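Side-chain contacts in 3-oxoacyl-(Acyl-carrier protein) synthase (Burkholderia xenovorans, PDB 4EFI), which probably catalyses the condensation of an acyl group with malonyl-acyl-carrier protein, as a thiolase-fold enzyme of the ketoacyl-synthase III type: residues 156-159 / 160-164; 62-66 / 67-71. All coordinates share one frame; numbering follows the deposited sequence. Where two conformers were deposited one is given.

Contact 1 of 2, residues 156-159 / 160-164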
ATOM      1  N   ASP A 156       5.425   5.076  -2.020  1.00 11.21           N
ATOM      2  CA  ASP A 156       6.785   4.569  -1.890  1.00 11.92           C
ATOM      3  C   ASP A 156       7.480   4.653  -3.233  1.00 13.43           C
ATOM      4  O   ASP A 156       6.826   4.601  -4.294  1.00 14.64           O
ATOM      5  CB  ASP A 156       6.789   3.098  -1.445  1.00 12.29           C
ATOM      6  CG  ASP A 156       7.278   2.890  -0.024  1.00 12.38           C
ATOM      7  OD1 ASP A 156       8.039   3.704   0.533  1.00 12.96           O
ATOM      8  OD2 ASP A 156       6.881   1.857   0.546  1.00 16.73           O
ATOM      9  N   THR A 157       8.801   4.741  -3.192  1.00 12.12           N
ATOM     10  CA  THR A 157       9.619   4.542  -4.390  1.00 12.44           C
ATOM     11  C   THR A 157      10.631   3.433  -4.064  1.00 11.56           C
ATOM     12  O   THR A 157      11.825   3.669  -3.930  1.00 12.58           O
ATOM     13  CB  THR A 157      10.348   5.812  -4.862  1.00 12.88           C
ATOM     14  OG1 THR A 157      11.219   6.278  -3.833  1.00 12.95           O
ATOM     15  CG2 THR A 157       9.366   6.922  -5.201  1.00 14.52           C
ATOM     16  N   ILE A 158      10.147   2.203  -3.928  1.00 12.52           N
ATOM     17  CA  ILE A 158      11.022   1.094  -3.563  1.00 14.03           C
ATOM     18  C   ILE A 158      12.075   0.854  -4.632  1.00 13.90           C
ATOM     19  O   ILE A 158      13.128   0.266  -4.353  1.00 13.71           O
ATOM     20  CB  ILE A 158      10.245  -0.222  -3.308  1.00 15.55           C
ATOM     21  CG1 ILE A 158       9.328  -0.051  -2.103  1.00 18.78           C
ATOM     22  CG2 ILE A 158      11.188  -1.430  -3.142  1.00 16.58           C
ATOM     23  CD1 ILE A 158      10.019   0.355  -0.823  1.00 21.41           C
ATOM     24  N   SER A 159      11.844   1.302  -5.861  1.00 13.05           N
ATOM     25  CA  SER A 159      12.862   1.135  -6.899  1.00 14.29           C
ATOM     26  C   SER A 159      14.218   1.713  -6.461  1.00 14.45           C
ATOM     27  O   SER A 159      15.269   1.210  -6.888  1.00 16.30           O
ATOM     28  CB  SER A 159      12.426   1.781  -8.218  1.00 14.93           C
ATOM     29  OG  SER A 159      12.440   3.172  -8.080  1.00 16.37           O
ATOM     30  N   LYS A 160      14.207   2.707  -5.577  1.00 13.74           N
ATOM     31  CA  LYS A 160      15.425   3.378  -5.153  1.00 14.74           C
ATOM     32  C   LYS A 160      16.253   2.550  -4.157  1.00 16.40           C
ATOM     33  O   LYS A 160      17.362   2.935  -3.795  1.00 18.56           O
ATOM     34  CB  LYS A 160      15.071   4.728  -4.526  1.00 15.13           C
ATOM     35  CG  LYS A 160      14.468   5.763  -5.474  1.00 16.41           C
ATOM     36  CD  LYS A 160      14.272   7.091  -4.723  1.00 19.30           C
ATOM     37  CE  LYS A 160      13.278   8.016  -5.386  1.00 20.70           C
ATOM     38  NZ  LYS A 160      13.881   8.707  -6.548  1.00 19.59           N
ATOM     39  N   MET A 161      15.661   1.462  -3.674  0.64 13.39           N
ATOM     40  CA  MET A 161      16.333   0.563  -2.718  0.64 14.43           C
ATOM     41  C   MET A 161      16.633  -0.827  -3.271  0.64 14.30           C
ATOM     42  O   MET A 161      16.987  -1.734  -2.513  0.64 16.14           O
ATOM     43  CB  MET A 161      15.497   0.432  -1.453  0.64 18.71           C
ATOM     44  CG  MET A 161      15.518   1.708  -0.619  0.64 21.96           C
ATOM     45  SD  MET A 161      14.877   1.494   1.039  0.64 32.81           S
ATOM     46  CE  MET A 161      13.380   0.687   0.568  0.64 11.72           C
ATOM     47  N   ILE A 162      16.546  -0.994  -4.586  1.00 15.00           N
ATOM     48  CA  ILE A 162      16.772  -2.295  -5.209  1.00 16.99           C
ATOM     49  C   ILE A 162      18.194  -2.443  -5.719  1.00 18.71           C
ATOM     50  O   ILE A 162      18.752  -1.531  -6.335  1.00 20.66           O
ATOM     51  CB  ILE A 162      15.798  -2.485  -6.379  1.00 21.11           C
ATOM     52  CG1 ILE A 162      14.354  -2.402  -5.875  1.00 25.62           C
ATOM     53  CG2 ILE A 162      16.071  -3.807  -7.092  1.00 25.88           C
ATOM     54  CD1 ILE A 162      14.080  -3.208  -4.593  1.00 27.10           C
ATOM     55  N   ASP A 163      18.788  -3.594  -5.442  1.00 17.28           N
ATOM     56  CA  ASP A 163      20.081  -3.949  -5.987  1.00 21.35           C
ATOM     57  C   ASP A 163      19.876  -4.386  -7.433  1.00 20.03           C
ATOM     58  O   ASP A 163      19.197  -5.381  -7.673  1.00 19.83           O
ATOM     59  CB  ASP A 163      20.653  -5.108  -5.173  1.00 23.60           C
ATOM     60  CG  ASP A 163      22.037  -5.534  -5.625  1.00 27.05           C
ATOM     61  OD1 ASP A 163      22.477  -5.179  -6.743  1.00 24.53           O
ATOM     62  OD2 ASP A 163      22.686  -6.248  -4.830  1.00 30.74           O
ATOM     63  N   PRO A 164      20.445  -3.655  -8.407  1.00 21.30           N
ATOM     64  CA  PRO A 164      20.182  -3.992  -9.814  1.00 23.75           C
ATOM     65  C   PRO A 164      20.747  -5.344 -10.226  1.00 23.61           C
ATOM     66  O   PRO A 164      20.392  -5.826 -11.308  1.00 24.94           O
ATOM     67  CB  PRO A 164      20.890  -2.871 -10.587  1.00 25.77           C
ATOM     68  CG  PRO A 164      21.989  -2.430  -9.677  1.00 27.52           C
ATOM     69  CD  PRO A 164      21.397  -2.530  -8.283  1.00 23.43           C
TER

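Contact 2 of 2, residues 62-66 / 67-71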
ATOM      1  N   ALA A  62      15.488  10.404 -10.246  1.00 18.31           N
ATOM      2  CA  ALA A  62      16.208  10.775  -9.027  1.00 19.52           C
ATOM      3  C   ALA A  62      15.559  11.935  -8.274  1.00 20.76           C
ATOM      4  O   ALA A  62      15.557  11.969  -7.041  1.00 22.66           O
ATOM      5  CB  ALA A  62      17.678  11.088  -9.338  1.00 23.27           C
ATOM      6  N   GLN A  63      14.961  12.859  -8.997  1.00 17.43           N
ATOM      7  CA  GLN A  63      14.342  14.014  -8.360  1.00 18.74           C
ATOM      8  C   GLN A  63      12.905  13.804  -7.884  1.00 17.73           C
ATOM      9  O   GLN A  63      12.289  14.743  -7.362  1.00 20.12           O
ATOM     10  CB  GLN A  63      14.341  15.215  -9.307  1.00 20.34           C
ATOM     11  CG  GLN A  63      13.482  15.022 -10.551  1.00 28.02           C
ATOM     12  CD  GLN A  63      14.303  14.584 -11.757  1.00 31.19           C
ATOM     13  OE1 GLN A  63      15.182  13.715 -11.657  1.00 29.15           O
ATOM     14  NE2 GLN A  63      14.024  15.189 -12.906  1.00 31.08           N
ATOM     15  N   THR A  64      12.339  12.625  -8.115  1.00 15.06           N
ATOM     16  CA  THR A  64      10.965  12.336  -7.726  1.00 15.54           C
ATOM     17  C   THR A  64      10.925  11.379  -6.536  1.00 13.06           C
ATOM     18  O   THR A  64      11.407  10.241  -6.616  1.00 13.83           O
ATOM     19  CB  THR A  64      10.192  11.675  -8.878  1.00 14.09           C
ATOM     20  OG1 THR A  64      10.167  12.565 -10.006  1.00 16.45           O
ATOM     21  CG2 THR A  64       8.778  11.344  -8.514  1.00 16.63           C
ATOM     22  N   SER A  65      10.324  11.828  -5.457  1.00 11.95           N
ATOM     23  CA  SER A  65      10.187  11.016  -4.255  1.00 11.74           C
ATOM     24  C   SER A  65       8.744  10.569  -4.068  1.00 11.05           C
ATOM     25  O   SER A  65       7.820  11.068  -4.718  1.00 10.81           O
ATOM     26  CB  SER A  65      10.626  11.812  -3.024  1.00 11.74           C
ATOM     27  OG  SER A  65       9.671  12.834  -2.765  1.00 12.21           O
ATOM     28  N   ALA A  66       8.545   9.691  -3.085  1.00 11.53           N
ATOM     29  CA  ALA A  66       7.209   9.277  -2.674  1.00 11.51           C
ATOM     30  C   ALA A  66       6.404  10.483  -2.231  1.00 11.49           C
ATOM     31  O   ALA A  66       5.229  10.610  -2.573  1.00 11.66           O
ATOM     32  CB  ALA A  66       7.301   8.246  -1.556  1.00 10.99           C
ATOM     33  N   GLY A  67       7.036  11.398  -1.501  1.00 10.33           N
ATOM     34  CA  GLY A  67       6.389  12.631  -1.109  1.00 12.01           C
ATOM     35  C   GLY A  67       5.900  13.429  -2.312  1.00 10.66           C
ATOM     36  O   GLY A  67       4.841  14.077  -2.268  1.00 12.33           O
ATOM     37  N   ASP A  68       6.715  13.495  -3.356  1.00 10.91           N
ATOM     38  CA  ASP A  68       6.317  14.246  -4.554  1.00 12.21           C
ATOM     39  C   ASP A  68       5.093  13.597  -5.216  1.00 12.10           C
ATOM     40  O   ASP A  68       4.182  14.288  -5.686  1.00 12.31           O
ATOM     41  CB  ASP A  68       7.445  14.288  -5.592  1.00 12.87           C
ATOM     42  CG  ASP A  68       8.670  15.073  -5.157  1.00 12.03           C
ATOM     43  OD1 ASP A  68       8.514  16.102  -4.439  1.00 15.06           O
ATOM     44  OD2 ASP A  68       9.779  14.658  -5.556  1.00 13.11           O
ATOM     45  N   LEU A  69       5.093  12.279  -5.320  1.00 11.94           N
ATOM     46  CA  LEU A  69       3.991  11.554  -5.930  1.00 11.98           C
ATOM     47  C   LEU A  69       2.728  11.764  -5.137  1.00 10.86           C
ATOM     48  O   LEU A  69       1.653  12.010  -5.705  1.00 11.91           O
ATOM     49  CB  LEU A  69       4.309  10.058  -6.024  1.00 11.26           C
ATOM     50  CG  LEU A  69       5.497   9.669  -6.912  1.00 12.17           C
ATOM     51  CD1 LEU A  69       5.832   8.194  -6.778  1.00 12.18           C
ATOM     52  CD2 LEU A  69       5.212  10.019  -8.371  1.00 13.30           C
ATOM     53  N   CYS A  70       2.827  11.677  -3.814  1.00 11.75           N
ATOM     54  CA  CYS A  70       1.677  11.960  -2.958  1.00 12.09           C
ATOM     55  C   CYS A  70       1.209  13.398  -3.051  1.00 12.39           C
ATOM     56  O   CYS A  70       0.003  13.637  -3.024  1.00 12.56           O
ATOM     57  CB  CYS A  70       1.975  11.624  -1.497  1.00 12.33           C
ATOM     58  SG  CYS A  70       2.235   9.843  -1.178  1.00 12.63           S
ATOM     59  N   ARG A  71       2.126  14.360  -3.176  1.00 11.87           N
ATOM     60  CA  ARG A  71       1.733  15.769  -3.327  1.00 12.46           C
ATOM     61  C   ARG A  71       0.901  15.948  -4.598  1.00 12.24           C
ATOM     62  O   ARG A  71      -0.159  16.580  -4.586  1.00 12.55           O
ATOM     63  CB  ARG A  71       2.952  16.700  -3.417  1.00 13.64           C
ATOM     64  CG  ARG A  71       2.555  18.188  -3.526  1.00 16.21           C
ATOM     65  CD  ARG A  71       3.689  19.121  -3.883  1.00 18.49           C
ATOM     66  NE  ARG A  71       4.334  18.768  -5.137  1.00 20.58           N
ATOM     67  CZ  ARG A  71       5.542  18.206  -5.270  1.00 23.98           C
ATOM     68  NH1 ARG A  71       6.326  17.926  -4.229  1.00 17.34           N
ATOM     69  NH2 ARG A  71       5.980  17.927  -6.485  1.00 27.25           N
TER

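Contact 1 of 2, residues 156-159 / 160-164
Met161 N gives a hydrogen bond of 2.9 Å to Ile158 O, and one residue earlier Lys160 N gives a similar one, 3.1 Å long, to Thr157 O. Both span three residues, the spacing of a 3-10 turn, and both donors stand well above the carbonyl plane, 52° out of it at Ile158 O. A third bond of this spacing, from Ile162 N to Ser159 O, is weak at 3.4 Å, and there the turn gives way to an extended chain. Lys160 folds back beside Thr157, whose OG1 lies between its own backbone N and carbonyl carbon (chi1 60°) and thereby faces the lysine methylenes, 3.1 Å from CE. The bend at the far end of the lysine chain takes NZ to the carbonyl oxygen of Thr64.

The apolar packing rests on Ile158, whose CG2 branch lies 3.7 Å from Ile162 CD1, the two chains slanting across one another. In one of two modelled conformers of Met161, the methyl CE also comes 3.7 Å from Ile158 CD1. Ile162 CG1 approaches Ile158 O.

The turn follows strand 149-156 directly. Ser159 OG is hydrogen-bonded to Asp175 OD2, Ile158 touches Phe173, and Ile162 packs on Thr169 and Ser170 of helix 167-170, so the turn bridges the strand end and that short helix.

Contact 2 of 2, residues 62-66 / 67-71
Asp68 OD2 accepts a hydrogen bond from the backbone N of Ser65, 2.9 Å away and nearly straight at 163°, although the donor stands above the carboxylate plane. The other oxygen, OD1, receives Arg71 NH1 at 2.9 Å on its anti side, somewhat out of the carboxylate plane, in a salt bridge between residues three apart, about one turn along the helix. With its two oxygens held by different partners, the carboxylate has little freedom to rotate. The same NH1 forms a second salt bridge with Glu112 OE1, which ties the helix start to helix 105-112.

Ser65 returns the bond. Its OG lies between its own N and carbonyl carbon (chi1 70°), which brings it over the first turn to accept from Asp68 N at 3.1 Å; a further hydrogen bond links this hydroxyl to Asn99 OD1. Asp68, for its part, keeps CG beside its own backbone N (chi1 -66°), and the carboxylate reaches back toward the loop. The negative charge so close to the N-terminal end of the helix is likely to be favoured by the helix dipole.

Behind the cap, Leu69 N binds Ser65 O and Cys70 N binds Ala66 O, the first regular helical bonds. Leu69 also meets the loop through its side chain: CD2 rests 3.8 Å from the methyl CG2 of Thr64, the two chains crossing at about a right angle. Thr64 OG1 turns instead to Asp61 OD1, and Leu69 packs on Pro27 and Thr354 as well.

The reciprocal bonds between Ser65 at the N-cap and Asp68 three residues on make a capping box, the classic start of an alpha helix, here that of helix 66-81.

Overall arrangement
From the N terminus, contact 2 comes first, where the loop after strand 56-58 turns into helix 66-81. The chain then passes through strands 90-94 and 120-124 before contact 1 rounds the turn after strand 149-156, which lies next to 90-94 in the six-stranded sheet. The two follow in series, neither nested nor crossed, with centres about 13 Å apart. They nevertheless touch: the lysine of contact 1 reaches across to the loop of contact 2, Thr157 CG2 packs on the backbone N of Ala66, and Ala66 CB approaches Asp156 N. The capped helix start and the strand end are thus joined directly, on a thiolase-type fold.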